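Local coordinates for protein endoglucanase (Fervidobacterium pennivorans DSM 9078, PDB 6KDD) that probably hydrolyses beta-glucosidic bonds in cellulose-like glucans, as an endoglucanase of glycoside hydrolase family 5 built on a TIM barrel, at residues A13-Y16 and N17-I20; E167-P170 and T171-V174; Y292-F295 and C296-F299; W309-P312 and L313-V317. All coordinates share one frame; numbering follows the deposited sequence.

How the contacts relate
Contacts 1 and 2 meet near one end of the barrel, where the Y16 ring packs against I173; contacts 3 and 4 lie across the chain's centre from contact 2 and touch each other, with Y292 lying on V317 and L313, and F295 on W309. Contact 3 is the buried one, a turn beyond the last barrel strand whose carboxylate is tied to backbone N-H groups. The other three are partly buried. Contact 1 is a single helix with a charged pair on its outer face, contact 2 a helix-to-strand turn pinned by an amide-arginine bond, and contact 4 the start of helix 313-318, where a glutamate grips the first turn.

Contact 1. Residues A13-Y16 and N17-I20; sequences ALEY and NKII
The K18 side chain overlaps E15, one helical turn behind it: its CD lies 3.4 Å from E15 OE2, and the ammonium NZ comes within 3.5 Å of the same oxygen in a salt bridge. The two chains cross at a slant. E15 reaches the lysine because its chain folds back at chi2 (-76°), which carries the carboxylate round to the K18 methylenes. On its way, K18 CG also passes 3.6 Å from the L14 carbonyl oxygen, and that oxygen takes the backbone N-H of K18. A13 O is bonded to N17 N at 2.9 Å, while Y16 O receives I19 N at 2.7 Å and I20 N only weakly. I19 CG1 sits 3.1 Å from Y16 O, tight against the same carbonyl.

N17 turns another way. With CG anti to its own N (chi1 -162°), its amide heads into the protein, where OD1 bonds S289 and ND2 the carbonyl of I256; a water further links ND2 to L14 O, weakly at the latter. Y16 packs its ring on F138 and places its hydroxyl on E135. Helix 13-20 lies across the N-terminal end of the barrel strands, bonded there by N17, I19 O (to T97) and I20 O (to S57). Buried N17 is thus fixed by directional hydrogen bonds, whereas the exposed E15-K18 pair probably adds a modest, solvent-weakened attraction.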
loop_
_atom_site.group_PDB
_atom_site.type_symbol
_atom_site.label_atom_id
_atom_site.label_comp_id
_atom_site.label_asym_id
_atom_site.label_seq_id
_atom_site.Cartn_x
_atom_site.Cartn_y
_atom_site.Cartn_z
ATOM N N ALA A 13 10.847 15.728 1.277
ATOM C CA ALA A 13 10.182 14.449 1.035
ATOM C C ALA A 13 10.286 13.573 2.292
ATOM O O ALA A 13 9.338 12.870 2.678
ATOM C CB ALA A 13 10.743 13.774 -0.188
ATOM N N LEU A 14 11.422 13.690 2.993
ATOM C CA LEU A 14 11.669 12.870 4.168
ATOM C C LEU A 14 10.723 13.302 5.280
ATOM O O LEU A 14 10.333 12.482 6.107
ATOM C CB LEU A 14 13.132 13.000 4.603
ATOM C CG LEU A 14 14.092 11.896 4.129
ATOM C CD1 LEU A 14 14.258 11.886 2.614
ATOM C CD2 LEU A 14 15.454 12.061 4.795
ATOM N N GLU A 15 10.394 14.602 5.311
ATOM C CA GLU A 15 9.528 15.101 6.364
ATOM C C GLU A 15 8.090 14.617 6.118
ATOM O O GLU A 15 7.378 14.312 7.077
ATOM C CB GLU A 15 9.726 16.612 6.558
ATOM C CG GLU A 15 11.051 16.942 7.248
ATOM C CD GLU A 15 11.006 16.666 8.750
ATOM O OE1 GLU A 15 10.191 17.315 9.446
ATOM O OE2 GLU A 15 11.758 15.787 9.235
ATOM N N TYR A 16 7.703 14.506 4.838
ATOM C CA TYR A 16 6.412 13.956 4.425
ATOM C C TYR A 16 6.288 12.464 4.777
ATOM O O TYR A 16 5.258 12.015 5.298
ATOM C CB TYR A 16 6.160 14.193 2.932
ATOM C CG TYR A 16 5.702 15.597 2.628
ATOM C CD1 TYR A 16 4.393 15.990 2.866
ATOM C CD2 TYR A 16 6.607 16.555 2.187
ATOM C CE1 TYR A 16 3.983 17.296 2.640
ATOM C CE2 TYR A 16 6.213 17.863 1.945
ATOM C CZ TYR A 16 4.901 18.235 2.188
ATOM O OH TYR A 16 4.517 19.522 1.951
ATOM N N ASN A 17 7.374 11.708 4.542
ATOM C CA ASN A 17 7.389 10.289 4.837
ATOM C C ASN A 17 7.096 10.117 6.313
ATOM O O ASN A 17 6.411 9.179 6.726
ATOM C CB ASN A 17 8.749 9.654 4.539
ATOM C CG ASN A 17 8.658 8.149 4.418
ATOM O OD1 ASN A 17 7.661 7.638 3.900
ATOM N ND2 ASN A 17 9.698 7.445 4.851
ATOM N N LYS A 18 7.647 11.026 7.116
ATOM C CA LYS A 18 7.385 10.977 8.546
ATOM C C LYS A 18 5.905 11.181 8.882
ATOM O O LYS A 18 5.501 10.788 9.972
ATOM C CB LYS A 18 8.238 11.998 9.304
ATOM C CG LYS A 18 9.683 11.559 9.500
ATOM C CD LYS A 18 10.600 12.683 9.970
ATOM C CE LYS A 18 12.057 12.340 9.729
ATOM N NZ LYS A 18 12.916 12.857 10.819
ATOM N N ILE A 19 5.091 11.810 8.011
ATOM C CA ILE A 19 3.694 11.911 8.416
ATOM C C ILE A 19 2.896 10.692 7.935
ATOM O O ILE A 19 1.734 10.560 8.292
ATOM C CB ILE A 19 3.001 13.246 8.073
ATOM C CG1 ILE A 19 2.805 13.422 6.563
ATOM C CG2 ILE A 19 3.701 14.438 8.757
ATOM C CD1 ILE A 19 1.675 14.356 6.220
ATOM N N ILE A 20 3.498 9.805 7.131
ATOM C CA ILE A 20 2.935 8.468 6.991
ATOM C C ILE A 20 3.074 7.742 8.318
ATOM O O ILE A 20 2.089 7.207 8.843
ATOM C CB ILE A 20 3.610 7.711 5.844
ATOM C CG1 ILE A 20 3.425 8.507 4.551
ATOM C CG2 ILE A 20 3.031 6.311 5.719
ATOM C CD1 ILE A 20 4.219 8.021 3.369
HETATM O O HOH W 1 11.607 9.475 6.589
#

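Contact 2. Residues E167-P170 and T171-V174; sequences ESNP and TRIV
N169 and R172 extend alongside each other in one direction from the two ends of a beta turn close to type I, with P170 and T171 at its corners; their CB atoms are 4.0 Å apart. Their flat ends are not coplanar: the amide and guanidinium planes stand 66° apart. N169 OD1 nevertheless lies at the edge of the guanidinium, in its plane, and takes a straight bond from R172 NE at 2.9 Å (N-H...O 169°), with NH2 of R172 adding a weak second one. Seen from the amide, the NE donor is tilted out of the carbonyl plane. The bend of the arginine at chi3 (-59°) swings NE and NH2 round toward the asparagine.

N169 ND2 also bonds the carbonyl of A127, while R172 gives NH1 to P134 O and L137 O and NH2 to Y133 O. A leucine in place of R172 would probably leave N169 OD1 and the carbonyls of Y133, P134 and L137 without the arginine's donors. These bonds tie the loop before strand 174-177 to the segment leading into strand 137-140 and, through A127, to helix 112-129, setting the buried cation against neutral amide and peptide oxygens.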
loop_
_atom_site.group_PDB
_atom_site.type_symbol
_atom_site.label_atom_id
_atom_site.label_comp_id
_atom_site.label_asym_id
_atom_site.label_seq_id
_atom_site.Cartn_x
_atom_site.Cartn_y
_atom_site.Cartn_z
ATOM N N GLU A 167 0.653 18.234 -13.441
ATOM C CA GLU A 167 0.078 19.363 -14.157
ATOM C C GLU A 167 -0.924 20.069 -13.250
ATOM O O GLU A 167 -1.013 21.294 -13.266
ATOM C CB GLU A 167 -0.680 18.907 -15.409
ATOM C CG GLU A 167 0.241 18.426 -16.522
ATOM C CD GLU A 167 -0.449 17.903 -17.777
ATOM O OE1 GLU A 167 0.253 17.693 -18.775
ATOM O OE2 GLU A 167 -1.686 17.721 -17.772
ATOM N N SER A 168 -1.697 19.283 -12.487
ATOM C CA SER A 168 -2.730 19.832 -11.616
ATOM C C SER A 168 -2.297 19.777 -10.159
ATOM O O SER A 168 -2.835 20.527 -9.344
ATOM C CB SER A 168 -4.059 19.134 -11.801
ATOM O OG SER A 168 -3.919 17.747 -11.466
ATOM N N ASN A 169 -1.321 18.914 -9.830
ATOM C CA ASN A 169 -0.791 18.853 -8.469
ATOM C C ASN A 169 0.732 18.949 -8.507
ATOM O O ASN A 169 1.443 17.936 -8.462
ATOM C CB ASN A 169 -1.211 17.572 -7.733
ATOM C CG ASN A 169 -2.709 17.394 -7.597
ATOM O OD1 ASN A 169 -3.221 17.451 -6.493
ATOM N ND2 ASN A 169 -3.424 17.136 -8.683
ATOM N N PRO A 170 1.297 20.176 -8.595
ATOM C CA PRO A 170 2.736 20.320 -8.770
ATOM C C PRO A 170 3.612 19.824 -7.616
ATOM O O PRO A 170 4.776 19.532 -7.848
ATOM C CB PRO A 170 2.873 21.832 -9.016
ATOM C CG PRO A 170 1.721 22.424 -8.243
ATOM C CD PRO A 170 0.585 21.470 -8.562
ATOM N N THR A 171 3.078 19.711 -6.383
ATOM C CA THR A 171 3.913 19.449 -5.224
ATOM C C THR A 171 3.414 18.301 -4.336
ATOM O O THR A 171 4.003 18.059 -3.283
ATOM C CB THR A 171 4.045 20.675 -4.302
ATOM O OG1 THR A 171 2.747 21.036 -3.818
ATOM C CG2 THR A 171 4.745 21.855 -4.956
ATOM N N ARG A 172 2.313 17.645 -4.705
ATOM C CA ARG A 172 1.753 16.625 -3.815
ATOM C C ARG A 172 2.649 15.385 -3.857
ATOM O O ARG A 172 3.169 15.043 -4.911
ATOM C CB ARG A 172 0.337 16.282 -4.275
ATOM C CG ARG A 172 -0.395 15.341 -3.323
ATOM C CD ARG A 172 -1.786 15.007 -3.814
ATOM N NE ARG A 172 -2.588 16.216 -3.955
ATOM C CZ ARG A 172 -3.099 16.934 -2.951
ATOM N NH1 ARG A 172 -2.902 16.590 -1.691
ATOM N NH2 ARG A 172 -3.777 18.036 -3.225
ATOM N N ILE A 173 2.910 14.784 -2.687
ATOM C CA ILE A 173 3.671 13.538 -2.627
ATOM C C ILE A 173 3.010 12.481 -3.508
ATOM O O ILE A 173 1.783 12.310 -3.489
ATOM C CB ILE A 173 3.770 13.057 -1.165
ATOM C CG1 ILE A 173 4.620 14.032 -0.348
ATOM C CG2 ILE A 173 4.275 11.621 -1.077
ATOM C CD1 ILE A 173 6.058 14.103 -0.848
ATOM N N VAL A 174 3.851 11.756 -4.262
ATOM C CA VAL A 174 3.401 10.652 -5.094
ATOM C C VAL A 174 4.269 9.440 -4.743
ATOM O O VAL A 174 5.490 9.555 -4.570
ATOM C CB VAL A 174 3.433 11.011 -6.593
ATOM C CG1 VAL A 174 3.001 9.845 -7.471
ATOM C CG2 VAL A 174 2.522 12.195 -6.864
#

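Contact 3. Residues Y292-F295 and C296-F299; sequences YWEF and CAGF
The turn that leaves the eighth barrel strand, 289-292, carries a cis peptide between W293 and E294, a non-proline cis bond at a place where family 5 glycosidases commonly have one. E294 folds back over the turn. Its first torsion (chi1 34°) tucks CG over the backbone, away from a staggered value, and the chain bends again at chi2, bringing the carboxylate over the following residues. OE1 takes the A297 N-H on its syn lone pair at 2.7 Å, and OE2 receives the N-H of F299 at 2.8 Å from above the carboxylate plane. Both oxygens are thereby held, and the buried carboxylate serves as a clamp across the turn.

F299 closes the other end. The indole of W293 presents its edge to the F299 ring in a T-shaped pair, the centroid of the five-membered ring of W293 4.7 Å from that of F299 and the planes at 76°; W293 CD1 comes over one face of the phenylalanine, 3.5 Å from its CG. The F299 carbonyl oxygen takes the Y292 hydroxyl in the carbonyl plane at 2.7 Å. Further round, C296 SG touches F295 CD2 at 3.5 Å, an oblique sulfur-aromatic contact.

Glycerol and Tris, probably from the crystallisation liquor, lie close to the W293 side chain, consistent with a sugar-binding pocket at this end of the barrel. At the start of the turn Y292 packs on helices 269-285 and 313-318, and F295 lies against V24 of strand 22-25 and the Y302 ring.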
loop_
_atom_site.group_PDB
_atom_site.type_symbol
_atom_site.label_atom_id
_atom_site.label_comp_id
_atom_site.label_asym_id
_atom_site.label_seq_id
_atom_site.Cartn_x
_atom_site.Cartn_y
_atom_site.Cartn_z
ATOM N N TYR A 292 0.492 -1.514 7.701
ATOM C CA TYR A 292 0.212 -2.908 7.941
ATOM C C TYR A 292 -0.869 -3.408 6.975
ATOM O O TYR A 292 -1.832 -2.690 6.713
ATOM C CB TYR A 292 -0.211 -3.090 9.396
ATOM C CG TYR A 292 -0.596 -4.518 9.693
ATOM C CD1 TYR A 292 0.387 -5.507 9.765
ATOM C CD2 TYR A 292 -1.931 -4.887 9.852
ATOM C CE1 TYR A 292 0.039 -6.841 9.971
ATOM C CE2 TYR A 292 -2.282 -6.207 10.132
ATOM C CZ TYR A 292 -1.292 -7.178 10.154
ATOM O OH TYR A 292 -1.617 -8.481 10.374
ATOM N N TRP A 293 -0.732 -4.660 6.511
ATOM C CA TRP A 293 -1.793 -5.333 5.750
ATOM C C TRP A 293 -2.431 -6.407 6.623
ATOM O O TRP A 293 -1.768 -7.403 6.903
ATOM C CB TRP A 293 -1.238 -6.020 4.485
ATOM C CG TRP A 293 -2.348 -6.596 3.646
ATOM C CD1 TRP A 293 -2.835 -7.883 3.655
ATOM C CD2 TRP A 293 -3.134 -5.872 2.679
ATOM N NE1 TRP A 293 -3.844 -8.006 2.717
ATOM C CE2 TRP A 293 -4.037 -6.799 2.095
ATOM C CE3 TRP A 293 -3.126 -4.543 2.214
ATOM C CZ2 TRP A 293 -4.988 -6.406 1.140
ATOM C CZ3 TRP A 293 -4.025 -4.170 1.228
ATOM C CH2 TRP A 293 -4.970 -5.082 0.727
ATOM N N GLU A 294 -3.697 -6.250 7.053
ATOM C CA GLU A 294 -4.541 -5.072 6.838
ATOM C C GLU A 294 -5.451 -4.915 8.058
ATOM O O GLU A 294 -5.284 -5.645 9.055
ATOM C CB GLU A 294 -5.293 -5.118 5.500
ATOM C CG GLU A 294 -5.705 -6.524 5.064
ATOM C CD GLU A 294 -6.716 -7.259 5.926
ATOM O OE1 GLU A 294 -7.478 -6.605 6.697
ATOM O OE2 GLU A 294 -6.751 -8.499 5.818
ATOM N N PHE A 295 -6.381 -3.944 8.005
ATOM C CA PHE A 295 -7.119 -3.503 9.183
ATOM C C PHE A 295 -8.042 -4.583 9.755
ATOM O O PHE A 295 -7.893 -4.922 10.936
ATOM C CB PHE A 295 -7.915 -2.240 8.857
ATOM C CG PHE A 295 -8.897 -1.799 9.918
ATOM C CD1 PHE A 295 -8.444 -1.440 11.193
ATOM C CD2 PHE A 295 -10.251 -1.638 9.612
ATOM C CE1 PHE A 295 -9.344 -0.991 12.156
ATOM C CE2 PHE A 295 -11.155 -1.227 10.581
ATOM C CZ PHE A 295 -10.701 -0.910 11.857
ATOM N N CYS A 296 -9.006 -5.110 8.958
ATOM C CA CYS A 296 -10.010 -5.987 9.565
ATOM C C CYS A 296 -10.412 -7.249 8.788
ATOM O O CYS A 296 -11.436 -7.863 9.148
ATOM C CB CYS A 296 -11.305 -5.233 9.861
ATOM S SG CYS A 296 -12.039 -4.431 8.398
ATOM N N ALA A 297 -9.652 -7.694 7.797
ATOM C CA ALA A 297 -10.099 -8.884 7.056
ATOM C C ALA A 297 -9.197 -10.091 7.397
ATOM O O ALA A 297 -8.886 -10.306 8.558
ATOM C CB ALA A 297 -10.177 -8.610 5.551
ATOM N N GLY A 298 -8.746 -10.869 6.397
ATOM C CA GLY A 298 -8.034 -12.114 6.663
ATOM C C GLY A 298 -6.668 -11.961 7.342
ATOM O O GLY A 298 -6.099 -12.956 7.810
ATOM N N PHE A 299 -6.075 -10.757 7.275
ATOM C CA PHE A 299 -4.819 -10.475 7.961
ATOM C C PHE A 299 -5.069 -9.473 9.081
ATOM O O PHE A 299 -4.122 -8.881 9.558
ATOM C CB PHE A 299 -3.880 -9.743 6.990
ATOM C CG PHE A 299 -3.296 -10.565 5.865
ATOM C CD1 PHE A 299 -4.076 -11.008 4.794
ATOM C CD2 PHE A 299 -1.940 -10.808 5.831
ATOM C CE1 PHE A 299 -3.490 -11.722 3.764
ATOM C CE2 PHE A 299 -1.357 -11.499 4.790
ATOM C CZ PHE A 299 -2.139 -11.993 3.774
#

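Contact 4. Residues W309-P312 and L313-V317; sequences WIEP and LATAV
Hydrogen bonds carry most of the contact between E311 and T315. E311 OE1 accepts twice: from T315 OG1 at 2.6 Å and from T315 N at 3.2 Å, both on its syn side but from opposite faces of the carboxylate plane. The glutamate reaches them by bending at chi2 (-70°), which turns its head back toward the helix and lets the two side chains cross at about a right angle. A valine in place of T315 would remove the hydroxyl and would probably leave E311 OE1 with the backbone N-H alone, making the carboxylate easier to turn.

Backbone bonds follow the same first turn. A314 N bonds I310 O at 2.8 Å, and A316 N bonds P312 O at 3.0 Å.

Charge enters through R53 of helix 45-53, which meets both the W309 ring, in a cation-pi contact, and E311 OE2, in a salt bridge, so both carboxylate oxygens are engaged. The A314 methyl, CB, lies 3.5 Å from the same E311 OE2.

Apolar contacts are lighter. A314 CB lies 3.8 Å from W309 CE3, and I310 CG2 is 4.5 Å from L313 CB. L313 also packs on helix 269-285.

With P312 at the N-cap after a cis peptide bond, the N-H groups of A314 and T315 are met by I310 O and the E311 carboxylate. This is N-terminal helix capping from just ahead of the helix, here on the last helix of the TIM barrel.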
loop_
_atom_site.group_PDB
_atom_site.type_symbol
_atom_site.label_atom_id
_atom_site.label_comp_id
_atom_site.label_asym_id
_atom_site.label_seq_id
_atom_site.Cartn_x
_atom_site.Cartn_y
_atom_site.Cartn_z
ATOM N N TRP A 309 -9.645 -4.452 18.897
ATOM C CA TRP A 309 -8.341 -4.841 18.388
ATOM C C TRP A 309 -7.982 -6.273 18.799
ATOM O O TRP A 309 -8.352 -6.742 19.894
ATOM C CB TRP A 309 -7.324 -3.839 18.926
ATOM C CG TRP A 309 -7.611 -2.456 18.421
ATOM C CD1 TRP A 309 -8.318 -1.461 19.042
ATOM C CD2 TRP A 309 -7.278 -1.969 17.104
ATOM N NE1 TRP A 309 -8.388 -0.362 18.211
ATOM C CE2 TRP A 309 -7.764 -0.645 17.022
ATOM C CE3 TRP A 309 -6.560 -2.509 16.014
ATOM C CZ2 TRP A 309 -7.552 0.145 15.886
ATOM C CZ3 TRP A 309 -6.373 -1.733 14.877
ATOM C CH2 TRP A 309 -6.824 -0.407 14.840
ATOM N N ILE A 310 -7.287 -6.962 17.885
ATOM C CA ILE A 310 -6.735 -8.290 18.099
ATOM C C ILE A 310 -5.340 -8.123 18.699
ATOM O O ILE A 310 -4.455 -7.557 18.061
ATOM C CB ILE A 310 -6.701 -9.029 16.752
ATOM C CG1 ILE A 310 -8.115 -9.096 16.164
ATOM C CG2 ILE A 310 -6.023 -10.393 16.874
ATOM C CD1 ILE A 310 -8.156 -9.554 14.712
ATOM N N GLU A 311 -5.184 -8.558 19.966
ATOM C CA GLU A 311 -3.984 -8.289 20.744
ATOM C C GLU A 311 -3.343 -9.639 21.059
ATOM O O GLU A 311 -4.062 -10.615 21.194
ATOM C CB GLU A 311 -4.362 -7.512 22.024
ATOM C CG GLU A 311 -4.837 -6.089 21.741
ATOM C CD GLU A 311 -3.724 -5.152 21.255
ATOM O OE1 GLU A 311 -2.572 -5.588 21.158
ATOM O OE2 GLU A 311 -3.987 -3.939 21.037
ATOM N N PRO A 312 -2.001 -9.761 21.138
ATOM C CA PRO A 312 -1.114 -8.619 20.968
ATOM C C PRO A 312 -0.706 -8.267 19.526
ATOM O O PRO A 312 0.191 -7.462 19.335
ATOM C CB PRO A 312 0.077 -9.017 21.855
ATOM C CG PRO A 312 0.151 -10.530 21.717
ATOM C CD PRO A 312 -1.266 -11.011 21.446
ATOM N N LEU A 313 -1.409 -8.769 18.509
ATOM C CA LEU A 313 -0.953 -8.445 17.162
ATOM C C LEU A 313 -1.047 -6.931 16.878
ATOM O O LEU A 313 -0.178 -6.387 16.216
ATOM C CB LEU A 313 -1.750 -9.263 16.144
ATOM C CG LEU A 313 -1.275 -9.196 14.684
ATOM C CD1 LEU A 313 0.115 -9.772 14.469
ATOM C CD2 LEU A 313 -2.287 -9.912 13.808
ATOM N N ALA A 314 -2.109 -6.272 17.337
ATOM C CA ALA A 314 -2.242 -4.841 17.089
ATOM C C ALA A 314 -1.052 -4.099 17.681
ATOM O O ALA A 314 -0.498 -3.211 17.039
ATOM C CB ALA A 314 -3.567 -4.322 17.604
ATOM N N THR A 315 -0.623 -4.489 18.900
ATOM C CA THR A 315 0.527 -3.854 19.544
ATOM C C THR A 315 1.814 -4.093 18.775
ATOM O O THR A 315 2.669 -3.218 18.696
ATOM C CB THR A 315 0.721 -4.322 20.999
ATOM O OG1 THR A 315 -0.504 -4.032 21.667
ATOM C CG2 THR A 315 1.845 -3.566 21.676
ATOM N N ALA A 316 1.959 -5.298 18.203
ATOM C CA ALA A 316 3.067 -5.614 17.308
ATOM C C ALA A 316 3.137 -4.582 16.173
ATOM O O ALA A 316 4.216 -4.173 15.727
ATOM C CB ALA A 316 2.871 -7.018 16.728
ATOM N N VAL A 317 1.969 -4.126 15.715
ATOM C CA VAL A 317 1.956 -3.183 14.595
ATOM C C VAL A 317 2.281 -1.765 15.076
ATOM O O VAL A 317 3.099 -1.081 14.483
ATOM C CB VAL A 317 0.579 -3.236 13.908
ATOM C CG1 VAL A 317 0.373 -2.075 12.947
ATOM C CG2 VAL A 317 0.405 -4.585 13.229
#